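Long-range contacts in phosphoserine phosphatase (PDB 4AP9), which probably hydrolyses L-phosphoserine to L-serine and phosphate with the aid of magnesium, the last step of serine biosynthesis: residues 23-32 with 70-78; 60-71 with 124-134. All coordinates share one frame; numbering follows the deposited sequence.

From the N terminus, the chain leaves strand 11-15 and enters the helical cap insert of this haloacid dehalogenase fold. Residues 23-32 form its first part. Two further helices follow, 36-47 and 52-62. The chain then turns through 60-71, and interaction 1 closes this largely helical loop when 70-78 returns to 23-32. Helix 82-93 and strand 97-102 come next, and interaction 2 closes a second loop when 124-134 reaches back to 60-71. The loops cross, because 60-71 starts inside the first one and its partner lies beyond it. Thr70 and Phe71 belong to both. Interaction 1 joins the two ends of the insert. Interaction 2 ties the insert to the hairpin at the edge of this chain's own sheet.

Interaction 1: residues 23-32 with 70-78; sequences FEFWREMARI and TFLRTREKV. With 1PS (3-pyridinium-1-ylpropane-1-sulfonate), chain E.
Phe23, Phe25 and Glu28 meet Phe71, Thr74 and Lys77 where the first helix of the cap insert of a haloacid dehalogenase enzyme packs on its returning end. The Phe23 ring is wedged into this end. Phe23 CD1 touches Lys77 CB at 3.6 Å, and Phe23 CD2 touches Val78 CG2 at 3.5 Å. The Thr74 carbonyl oxygen lies over one face, offset toward the rim. Thr74 OG1 donates to Phe71 O. This bond fixes the rotation of Thr74 and turns Thr74 CG2 to the CE methyl of selenomethionine Met29, 3.5 Å away. Phe25 CZ comes within 3.3 Å of Phe71 CE2, with the ring planes at 57°.

Toward solvent, Glu28 holds two cations. Its CG is anti to the backbone N (chi1 -180°), and a bend at chi2 (70°) brings the carboxylate to Lys77 and Arg31. Lys77 NZ forms a salt bridge with Glu28 OE1 at 3.0 Å. Arg31 NE bonds the same OE1 from the opposite face of the carboxylate. Arg31 NH2 donates to Glu28 OE2 at 2.8 Å, nearly straight. The guanidinium is held side-on, and Arg31 NH1 lies 3.3 Å from C5 of the bound 1PS. Arg31 and Ile32 line the pocket of this 1PS. An alanine in place of Glu28 would probably leave two close positive groups, Arg31 and Lys77, without the carboxylate that offsets them, and free the guanidinium to turn beside the ligand.

On the side of the helix turned from 70-78, Trp26 packs on helices 36-47 and 52-62. Both Phe25 and Phe71 meet Phe105 edge-to-face, after strand 97-102.

Interaction 2: residues 60-71 with 124-134; sequences VGLIRGIDEGTF and AIFEDGKFQGI
Phe131 is the main bump of a beta hairpin of strands 118-127 and 130-135, joined by a type I' turn, that fits against the 60-71 connection between two cap helices. With chi1 at -179° the ring swings away from the backbone N and into a hollow lined by Val60, Ile63, Ile66 and Phe71. Ile63 CD1 sits over one face, 3.9 Å from the Phe131 centroid. The Val60 carbonyl oxygen lies at the ring edge, and Ile66 CG2 packs on Phe131 CB. The Phe71 ring runs nearly parallel to the Phe131 ring but is slid aside, with Phe71 CE2 3.7 Å from Phe131 CD1.

Phe126 is the second bump. Its CZ pushes edge-on into the face of Phe71, with the planes at 85°. Glu68 covers one face of Phe126. Glu68 CG stands 3.7 Å from the Phe126 centroid, a CH-pi contact, and the extended chain lays the carboxylate almost flat on the ring.

The backbones lock this fit. Gly65 N bonds Phe131 O at 2.7 Å, Phe131 N bonds Ile66 O at 2.8 Å, and Glu68 N bonds Gly129 O. Gly65 has positive phi in a type II turn, where a CB would press on the preceding carbonyl. Beyond the hollow, Gly133 and Ile134 pair in parallel with a strand of the second subunit, so the sheet continues there.

Asp67 closes the contact at the turn end of the hairpin. It is the N-cap of helix 68-73, its OD2 accepting from Gly69 N. Asp67 OD1 forms a salt bridge with Lys130 NZ at 2.9 Å, on the anti side of the carboxylate.

Interaction 1: residues 23-32 with 70-78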
loop_
_atom_site.group_PDB
_atom_site.type_symbol
_atom_site.label_atom_id
_atom_site.label_comp_id
_atom_site.label_asym_id
_atom_site.label_seq_id
_atom_site.Cartn_x
_atom_site.Cartn_y
_atom_site.Cartn_z
ATOM N N PHE A 23 -19.770 33.075 -13.574
ATOM C CA PHE A 23 -18.936 33.371 -14.740
ATOM C C PHE A 23 -18.370 32.101 -15.374
ATOM O O PHE A 23 -17.828 31.227 -14.691
ATOM C CB PHE A 23 -17.797 34.349 -14.419
ATOM C CG PHE A 23 -16.932 34.653 -15.611
ATOM C CD1 PHE A 23 -17.434 35.385 -16.673
ATOM C CD2 PHE A 23 -15.636 34.159 -15.694
ATOM C CE1 PHE A 23 -16.653 35.649 -17.790
ATOM C CE2 PHE A 23 -14.851 34.414 -16.814
ATOM C CZ PHE A 23 -15.359 35.169 -17.854
ATOM N N GLU A 24 -18.514 32.004 -16.691
ATOM C CA GLU A 24 -18.032 30.856 -17.437
ATOM C C GLU A 24 -17.130 31.315 -18.574
ATOM O O GLU A 24 -17.614 31.705 -19.635
ATOM C CB GLU A 24 -19.213 30.060 -17.981
ATOM C CG GLU A 24 -20.004 29.400 -16.876
ATOM C CD GLU A 24 -21.132 28.554 -17.405
ATOM O OE1 GLU A 24 -20.864 27.412 -17.834
ATOM O OE2 GLU A 24 -22.280 29.046 -17.395
ATOM N N PHE A 25 -15.822 31.265 -18.339
ATOM C CA PHE A 25 -14.835 31.768 -19.307
ATOM C C PHE A 25 -15.065 31.345 -20.760
ATOM O O PHE A 25 -14.937 32.156 -21.680
ATOM C CB PHE A 25 -13.420 31.356 -18.880
ATOM C CG PHE A 25 -12.355 31.744 -19.864
ATOM C CD1 PHE A 25 -11.820 33.019 -19.852
ATOM C CD2 PHE A 25 -11.872 30.827 -20.788
ATOM C CE1 PHE A 25 -10.837 33.391 -20.757
ATOM C CE2 PHE A 25 -10.877 31.195 -21.700
ATOM C CZ PHE A 25 -10.362 32.478 -21.679
ATOM N N TRP A 26 -15.352 30.068 -20.997
ATOM C CA TRP A 26 -15.508 29.622 -22.378
ATOM C C TRP A 26 -16.777 30.157 -23.074
ATOM O O TRP A 26 -16.759 30.436 -24.286
ATOM C CB TRP A 26 -15.353 28.091 -22.511
ATOM C CG TRP A 26 -13.931 27.631 -22.230
ATOM C CD1 TRP A 26 -13.503 26.872 -21.169
ATOM C CD2 TRP A 26 -12.751 27.946 -22.994
ATOM N NE1 TRP A 26 -12.142 26.667 -21.249
ATOM C CE2 TRP A 26 -11.657 27.327 -22.345
ATOM C CE3 TRP A 26 -12.522 28.677 -24.162
ATOM C CZ2 TRP A 26 -10.350 27.416 -22.834
ATOM C CZ3 TRP A 26 -11.217 28.768 -24.647
ATOM C CH2 TRP A 26 -10.148 28.141 -23.975
ATOM N N ARG A 27 -17.860 30.309 -22.314
ATOM C CA ARG A 27 -19.078 30.918 -22.848
ATOM C C ARG A 27 -18.812 32.390 -23.154
ATOM O O ARG A 27 -19.294 32.923 -24.149
ATOM C CB ARG A 27 -20.242 30.779 -21.867
ATOM C CG ARG A 27 -20.583 29.319 -21.589
ATOM C CD ARG A 27 -21.858 29.151 -20.783
ATOM N NE ARG A 27 -22.032 27.752 -20.382
ATOM C CZ ARG A 27 -22.542 26.798 -21.155
ATOM N NH1 ARG A 27 -22.946 27.072 -22.391
ATOM N NH2 ARG A 27 -22.653 25.557 -20.687
ATOM N N GLU A 28 -18.021 33.041 -22.310
ATOM C CA GLU A 28 -17.619 34.420 -22.587
ATOM C C GLU A 28 -16.719 34.515 -23.824
ATOM O O GLU A 28 -16.862 35.431 -24.649
ATOM C CB GLU A 28 -16.943 35.034 -21.361
ATOM C CG GLU A 28 -16.492 36.480 -21.537
ATOM C CD GLU A 28 -17.641 37.478 -21.623
ATOM O OE1 GLU A 28 -18.819 37.063 -21.555
ATOM O OE2 GLU A 28 -17.353 38.685 -21.754
HETATM N N MSE A 29 -15.784 33.579 -23.971
HETATM C CA MSE A 29 -14.945 33.565 -25.160
HETATM C C MSE A 29 -15.778 33.357 -26.423
HETATM O O MSE A 29 -15.489 33.940 -27.469
HETATM C CB MSE A 29 -13.849 32.504 -25.065
HETATM C CG MSE A 29 -12.759 32.849 -24.078
HETATM SE SE MSE A 29 -11.793 34.454 -24.645
HETATM C CE MSE A 29 -12.553 35.648 -23.405
ATOM N N ALA A 30 -16.817 32.531 -26.326
ATOM C CA ALA A 30 -17.658 32.286 -27.493
ATOM C C ALA A 30 -18.395 33.572 -27.855
ATOM O O ALA A 30 -18.586 33.859 -29.038
ATOM C CB ALA A 30 -18.648 31.158 -27.233
ATOM N N ARG A 31 -18.798 34.335 -26.840
ATOM C CA ARG A 31 -19.552 35.573 -27.054
ATOM C C ARG A 31 -18.661 36.640 -27.690
ATOM O O ARG A 31 -19.042 37.296 -28.663
ATOM C CB ARG A 31 -20.153 36.079 -25.735
ATOM C CG ARG A 31 -21.012 37.349 -25.865
ATOM C CD ARG A 31 -21.413 37.905 -24.512
ATOM N NE ARG A 31 -20.308 38.543 -23.805
ATOM C CZ ARG A 31 -19.969 39.817 -23.975
ATOM N NH1 ARG A 31 -20.644 40.557 -24.844
ATOM N NH2 ARG A 31 -18.948 40.346 -23.303
ATOM N N ILE A 32 -17.461 36.791 -27.142
ATOM C CA ILE A 32 -16.516 37.799 -27.596
ATOM C C ILE A 32 -16.002 37.515 -29.007
ATOM O O ILE A 32 -15.946 38.413 -29.843
ATOM C CB ILE A 32 -15.315 37.912 -26.627
ATOM C CG1 ILE A 32 -15.760 38.526 -25.306
ATOM C CG2 ILE A 32 -14.178 38.733 -27.254
ATOM C CD1 ILE A 32 -16.348 39.917 -25.438
ATOM N N THR A 70 -7.747 41.372 -23.924
ATOM C CA THR A 70 -9.086 40.831 -24.136
ATOM C C THR A 70 -9.336 39.722 -23.131
ATOM O O THR A 70 -10.421 39.606 -22.555
ATOM C CB THR A 70 -9.233 40.243 -25.555
ATOM O OG1 THR A 70 -8.948 41.252 -26.529
ATOM C CG2 THR A 70 -10.636 39.692 -25.783
ATOM N N PHE A 71 -8.306 38.905 -22.939
ATOM C CA PHE A 71 -8.332 37.776 -22.024
ATOM C C PHE A 71 -8.563 38.276 -20.602
ATOM O O PHE A 71 -9.470 37.817 -19.909
ATOM C CB PHE A 71 -6.980 37.050 -22.111
ATOM C CG PHE A 71 -6.968 35.664 -21.521
ATOM C CD1 PHE A 71 -6.636 35.463 -20.197
ATOM C CD2 PHE A 71 -7.229 34.561 -22.318
ATOM C CE1 PHE A 71 -6.609 34.190 -19.659
ATOM C CE2 PHE A 71 -7.193 33.282 -21.786
ATOM C CZ PHE A 71 -6.889 33.109 -20.447
ATOM N N LEU A 72 -7.743 39.232 -20.176
ATOM C CA LEU A 72 -7.821 39.780 -18.824
ATOM C C LEU A 72 -9.065 40.636 -18.546
ATOM O O LEU A 72 -9.502 40.743 -17.406
ATOM C CB LEU A 72 -6.541 40.545 -18.483
ATOM C CG LEU A 72 -5.315 39.639 -18.391
ATOM C CD1 LEU A 72 -4.048 40.458 -18.182
ATOM C CD2 LEU A 72 -5.499 38.620 -17.265
ATOM N N ARG A 73 -9.636 41.234 -19.586
ATOM C CA ARG A 73 -10.886 41.979 -19.453
ATOM C C ARG A 73 -11.980 41.167 -18.753
ATOM O O ARG A 73 -12.832 41.725 -18.079
ATOM C CB ARG A 73 -11.389 42.373 -20.832
ATOM C CG ARG A 73 -12.007 43.748 -20.923
ATOM C CD ARG A 73 -11.371 44.504 -22.121
ATOM N NE ARG A 73 -12.328 45.378 -22.801
ATOM C CZ ARG A 73 -12.507 45.428 -24.121
ATOM N NH1 ARG A 73 -11.778 44.684 -24.926
ATOM N NH2 ARG A 73 -13.424 46.249 -24.632
ATOM N N THR A 74 -11.961 39.850 -18.939
ATOM C CA THR A 74 -13.001 38.990 -18.374
ATOM C C THR A 74 -13.014 38.967 -16.849
ATOM O O THR A 74 -14.054 38.696 -16.243
ATOM C CB THR A 74 -12.895 37.543 -18.885
ATOM O OG1 THR A 74 -11.685 36.945 -18.396
ATOM C CG2 THR A 74 -12.893 37.510 -20.412
ATOM N N ARG A 75 -11.880 39.254 -16.218
ATOM C CA ARG A 75 -11.853 39.234 -14.759
ATOM C C ARG A 75 -12.807 40.295 -14.190
ATOM O O ARG A 75 -13.217 40.224 -13.033
ATOM C CB ARG A 75 -10.426 39.370 -14.202
ATOM C CG ARG A 75 -9.714 40.645 -14.575
ATOM C CD ARG A 75 -8.189 40.515 -14.466
ATOM N NE ARG A 75 -7.688 40.618 -13.093
ATOM C CZ ARG A 75 -7.739 41.734 -12.361
ATOM N NH1 ARG A 75 -8.298 42.842 -12.854
ATOM N NH2 ARG A 75 -7.245 41.747 -11.123
ATOM N N GLU A 76 -13.172 41.268 -15.013
ATOM C CA GLU A 76 -14.193 42.236 -14.627
ATOM C C GLU A 76 -15.561 41.586 -14.372
ATOM O O GLU A 76 -16.406 42.152 -13.677
ATOM C CB GLU A 76 -14.291 43.335 -15.684
ATOM C CG GLU A 76 -13.018 44.168 -15.768
ATOM C CD GLU A 76 -13.027 45.160 -16.907
ATOM O OE1 GLU A 76 -14.071 45.287 -17.582
ATOM O OE2 GLU A 76 -11.980 45.811 -17.124
ATOM N N LYS A 77 -15.775 40.398 -14.928
ATOM C CA LYS A 77 -17.028 39.677 -14.733
ATOM C C LYS A 77 -16.941 38.695 -13.564
ATOM O O LYS A 77 -17.884 37.966 -13.277
ATOM C CB LYS A 77 -17.429 38.936 -16.010
ATOM C CG LYS A 77 -18.027 39.831 -17.079
ATOM C CD LYS A 77 -18.756 39.013 -18.144
ATOM C CE LYS A 77 -19.415 39.903 -19.181
ATOM N NZ LYS A 77 -20.394 39.138 -20.024
ATOM N N VAL A 78 -15.801 38.684 -12.895
ATOM C CA VAL A 78 -15.573 37.789 -11.774
ATOM C C VAL A 78 -15.483 38.617 -10.508
ATOM O O VAL A 78 -14.590 39.449 -10.372
ATOM C CB VAL A 78 -14.243 37.029 -11.953
ATOM C CG1 VAL A 78 -13.966 36.137 -10.753
ATOM C CG2 VAL A 78 -14.259 36.237 -13.260
HETATM N N1 1PS E . -18.626 40.558 -30.308
HETATM C C1 1PS E . -19.930 40.286 -30.396
HETATM C C2 1PS E . -20.765 40.464 -29.302
HETATM C C3 1PS E . -18.068 41.007 -29.172
HETATM C C4 1PS E . -18.846 41.208 -28.033
HETATM C C5 1PS E . -20.220 40.933 -28.091
HETATM C C6 1PS E . -17.810 40.356 -31.465
HETATM C C7 1PS E . -18.223 39.075 -32.134
HETATM C C8 1PS E . -17.407 38.874 -33.373
HETATM S S1 1PS E . -18.461 38.608 -34.773
HETATM O O1 1PS E . -17.566 38.241 -35.882
HETATM O O2 1PS E . -19.172 39.835 -35.098
HETATM O O3 1PS E . -19.402 37.532 -34.524
#

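Interaction 2: residues 60-71 with 124-134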
loop_
_atom_site.group_PDB
_atom_site.type_symbol
_atom_site.label_atom_id
_atom_site.label_comp_id
_atom_site.label_asym_id
_atom_site.label_seq_id
_atom_site.Cartn_x
_atom_site.Cartn_y
_atom_site.Cartn_z
ATOM N N VAL A 60 -9.009 25.627 -26.491
ATOM C CA VAL A 60 -7.781 26.403 -26.340
ATOM C C VAL A 60 -7.242 26.824 -27.705
ATOM O O VAL A 60 -6.818 27.965 -27.892
ATOM C CB VAL A 60 -6.728 25.609 -25.582
ATOM C CG1 VAL A 60 -5.327 26.209 -25.797
ATOM C CG2 VAL A 60 -7.097 25.575 -24.122
ATOM N N GLY A 61 -7.291 25.891 -28.651
ATOM C CA GLY A 61 -6.851 26.123 -30.006
ATOM C C GLY A 61 -7.625 27.233 -30.687
ATOM O O GLY A 61 -7.054 28.029 -31.438
ATOM N N LEU A 62 -8.924 27.293 -30.417
ATOM C CA LEU A 62 -9.790 28.278 -31.046
ATOM C C LEU A 62 -9.594 29.708 -30.526
ATOM O O LEU A 62 -10.105 30.652 -31.127
ATOM C CB LEU A 62 -11.264 27.867 -30.932
ATOM C CG LEU A 62 -11.688 26.661 -31.779
ATOM C CD1 LEU A 62 -12.966 26.029 -31.261
ATOM C CD2 LEU A 62 -11.850 27.071 -33.226
ATOM N N ILE A 63 -8.879 29.878 -29.417
ATOM C CA ILE A 63 -8.563 31.237 -28.983
ATOM C C ILE A 63 -7.078 31.580 -29.091
ATOM O O ILE A 63 -6.627 32.600 -28.573
ATOM C CB ILE A 63 -9.117 31.586 -27.568
ATOM C CG1 ILE A 63 -8.512 30.689 -26.484
ATOM C CG2 ILE A 63 -10.647 31.547 -27.554
ATOM C CD1 ILE A 63 -8.662 31.244 -25.065
ATOM N N ARG A 64 -6.321 30.729 -29.774
ATOM C CA ARG A 64 -4.916 31.036 -30.027
ATOM C C ARG A 64 -4.839 32.430 -30.642
ATOM O O ARG A 64 -5.622 32.757 -31.538
ATOM C CB ARG A 64 -4.295 30.004 -30.962
ATOM C CG ARG A 64 -2.778 30.003 -30.956
ATOM C CD ARG A 64 -2.245 29.108 -32.047
ATOM N NE ARG A 64 -2.687 29.567 -33.360
ATOM C CZ ARG A 64 -2.841 28.782 -34.421
ATOM N NH1 ARG A 64 -2.593 27.481 -34.330
ATOM N NH2 ARG A 64 -3.252 29.302 -35.572
ATOM N N GLY A 65 -3.921 33.252 -30.138
ATOM C CA GLY A 65 -3.693 34.573 -30.691
ATOM C C GLY A 65 -4.460 35.707 -30.035
ATOM O O GLY A 65 -4.136 36.878 -30.248
ATOM N N ILE A 66 -5.473 35.380 -29.237
ATOM C CA ILE A 66 -6.289 36.423 -28.648
ATOM C C ILE A 66 -5.423 37.290 -27.726
ATOM O O ILE A 66 -4.538 36.787 -27.036
ATOM C CB ILE A 66 -7.527 35.831 -27.922
ATOM C CG1 ILE A 66 -8.615 36.892 -27.761
ATOM C CG2 ILE A 66 -7.151 35.222 -26.581
ATOM C CD1 ILE A 66 -10.006 36.309 -27.753
ATOM N N ASP A 67 -5.639 38.599 -27.749
ATOM C CA ASP A 67 -4.785 39.498 -26.988
ATOM C C ASP A 67 -4.912 39.280 -25.483
ATOM O O ASP A 67 -5.997 39.000 -24.987
ATOM C CB ASP A 67 -5.102 40.955 -27.321
ATOM C CG ASP A 67 -4.079 41.904 -26.749
ATOM O OD1 ASP A 67 -2.975 41.978 -27.329
ATOM O OD2 ASP A 67 -4.364 42.545 -25.713
ATOM N N GLU A 68 -3.808 39.426 -24.757
ATOM C CA GLU A 68 -3.846 39.339 -23.299
ATOM C C GLU A 68 -4.864 40.313 -22.671
ATOM O O GLU A 68 -5.514 39.995 -21.675
ATOM C CB GLU A 68 -2.451 39.582 -22.719
ATOM C CG GLU A 68 -2.332 39.248 -21.246
ATOM C CD GLU A 68 -0.883 39.196 -20.798
ATOM O OE1 GLU A 68 -0.005 39.591 -21.599
ATOM O OE2 GLU A 68 -0.623 38.758 -19.654
ATOM N N GLY A 69 -5.008 41.501 -23.247
ATOM C CA GLY A 69 -5.956 42.465 -22.710
ATOM C C GLY A 69 -7.398 41.986 -22.796
ATOM O O GLY A 69 -8.181 42.168 -21.854
ATOM N N THR A 70 -7.747 41.372 -23.924
ATOM C CA THR A 70 -9.086 40.831 -24.136
ATOM C C THR A 70 -9.336 39.722 -23.131
ATOM O O THR A 70 -10.421 39.606 -22.555
ATOM C CB THR A 70 -9.233 40.243 -25.555
ATOM O OG1 THR A 70 -8.948 41.252 -26.529
ATOM C CG2 THR A 70 -10.636 39.692 -25.783
ATOM N N PHE A 71 -8.306 38.905 -22.939
ATOM C CA PHE A 71 -8.332 37.776 -22.024
ATOM C C PHE A 71 -8.563 38.276 -20.602
ATOM O O PHE A 71 -9.470 37.817 -19.909
ATOM C CB PHE A 71 -6.980 37.050 -22.111
ATOM C CG PHE A 71 -6.968 35.664 -21.521
ATOM C CD1 PHE A 71 -6.636 35.463 -20.197
ATOM C CD2 PHE A 71 -7.229 34.561 -22.318
ATOM C CE1 PHE A 71 -6.609 34.190 -19.659
ATOM C CE2 PHE A 71 -7.193 33.282 -21.786
ATOM C CZ PHE A 71 -6.889 33.109 -20.447
ATOM N N ALA A 124 -2.355 30.471 -18.063
ATOM C CA ALA A 124 -2.304 30.769 -19.489
ATOM C C ALA A 124 -0.882 31.033 -19.979
ATOM O O ALA A 124 -0.018 31.472 -19.218
ATOM C CB ALA A 124 -3.191 31.965 -19.786
ATOM N N ILE A 125 -0.650 30.759 -21.256
ATOM C CA ILE A 125 0.644 31.006 -21.870
ATOM C C ILE A 125 0.500 32.181 -22.827
ATOM O O ILE A 125 -0.283 32.134 -23.766
ATOM C CB ILE A 125 1.142 29.763 -22.623
ATOM C CG1 ILE A 125 1.266 28.580 -21.661
ATOM C CG2 ILE A 125 2.496 30.034 -23.309
ATOM C CD1 ILE A 125 1.385 27.252 -22.351
ATOM N N PHE A 126 1.243 33.245 -22.561
ATOM C CA PHE A 126 1.244 34.401 -23.446
ATOM C C PHE A 126 2.624 34.595 -24.045
ATOM O O PHE A 126 3.629 34.477 -23.352
ATOM C CB PHE A 126 0.783 35.656 -22.707
ATOM C CG PHE A 126 -0.690 35.666 -22.406
ATOM C CD1 PHE A 126 -1.605 35.951 -23.407
ATOM C CD2 PHE A 126 -1.158 35.362 -21.143
ATOM C CE1 PHE A 126 -2.962 35.951 -23.151
ATOM C CE2 PHE A 126 -2.520 35.355 -20.878
ATOM C CZ PHE A 126 -3.421 35.653 -21.890
ATOM N N GLU A 127 2.662 34.856 -25.344
ATOM C CA GLU A 127 3.908 35.181 -26.027
ATOM C C GLU A 127 3.674 36.472 -26.787
ATOM O O GLU A 127 2.777 36.545 -27.625
ATOM C CB GLU A 127 4.307 34.056 -26.982
ATOM C CG GLU A 127 4.707 32.765 -26.260
ATOM C CD GLU A 127 4.855 31.565 -27.193
ATOM O OE1 GLU A 127 4.849 31.752 -28.435
ATOM O OE2 GLU A 127 4.973 30.428 -26.671
ATOM N N ASP A 128 4.458 37.495 -26.466
ATOM C CA ASP A 128 4.285 38.808 -27.076
ATOM C C ASP A 128 2.844 39.283 -26.957
ATOM O O ASP A 128 2.271 39.817 -27.913
ATOM C CB ASP A 128 4.709 38.776 -28.540
ATOM C CG ASP A 128 6.187 38.482 -28.706
ATOM O OD1 ASP A 128 6.972 38.861 -27.801
ATOM O OD2 ASP A 128 6.555 37.866 -29.731
ATOM N N GLY A 129 2.266 39.063 -25.779
ATOM C CA GLY A 129 0.955 39.580 -25.439
ATOM C C GLY A 129 -0.208 38.838 -26.064
ATOM O O GLY A 129 -1.352 39.258 -25.919
ATOM N N LYS A 130 0.076 37.735 -26.747
ATOM C CA LYS A 130 -0.973 36.960 -27.408
ATOM C C LYS A 130 -1.070 35.540 -26.842
ATOM O O LYS A 130 -0.050 34.890 -26.576
ATOM C CB LYS A 130 -0.720 36.897 -28.906
ATOM C CG LYS A 130 -0.407 38.241 -29.541
ATOM C CD LYS A 130 -1.579 39.188 -29.407
ATOM C CE LYS A 130 -1.320 40.461 -30.213
ATOM N NZ LYS A 130 -2.436 41.434 -30.076
ATOM N N PHE A 131 -2.303 35.068 -26.670
ATOM C CA PHE A 131 -2.552 33.772 -26.038
ATOM C C PHE A 131 -2.009 32.642 -26.898
ATOM O O PHE A 131 -2.348 32.520 -28.079
ATOM C CB PHE A 131 -4.054 33.589 -25.774
ATOM C CG PHE A 131 -4.414 32.289 -25.107
ATOM C CD1 PHE A 131 -4.307 32.145 -23.733
ATOM C CD2 PHE A 131 -4.878 31.217 -25.857
ATOM C CE1 PHE A 131 -4.659 30.948 -23.106
ATOM C CE2 PHE A 131 -5.218 30.011 -25.241
ATOM C CZ PHE A 131 -5.111 29.885 -23.866
ATOM N N GLN A 132 -1.165 31.808 -26.304
ATOM C CA GLN A 132 -0.598 30.674 -27.030
ATOM C C GLN A 132 -1.146 29.305 -26.623
ATOM O O GLN A 132 -1.196 28.400 -27.445
ATOM C CB GLN A 132 0.931 30.666 -26.922
ATOM C CG GLN A 132 1.611 31.709 -27.780
ATOM C CD GLN A 132 0.890 31.938 -29.087
ATOM O OE1 GLN A 132 0.585 30.996 -29.824
ATOM N NE2 GLN A 132 0.602 33.202 -29.381
ATOM N N GLY A 133 -1.549 29.149 -25.366
ATOM C CA GLY A 133 -2.032 27.858 -24.901
ATOM C C GLY A 133 -2.247 27.800 -23.402
ATOM O O GLY A 133 -2.237 28.834 -22.720
ATOM N N ILE A 134 -2.468 26.589 -22.896
ATOM C CA ILE A 134 -2.781 26.384 -21.484
ATOM C C ILE A 134 -1.668 25.624 -20.756
ATOM O O ILE A 134 -1.062 24.718 -21.317
ATOM C CB ILE A 134 -4.113 25.622 -21.327
ATOM C CG1 ILE A 134 -4.549 25.559 -19.852
ATOM C CG2 ILE A 134 -4.015 24.239 -21.948
ATOM C CD1 ILE A 134 -6.009 25.084 -19.660
HETATM O O HOH W 1 -3.767 28.463 -28.331
HETATM O O HOH W 2 -0.895 42.311 -25.956
#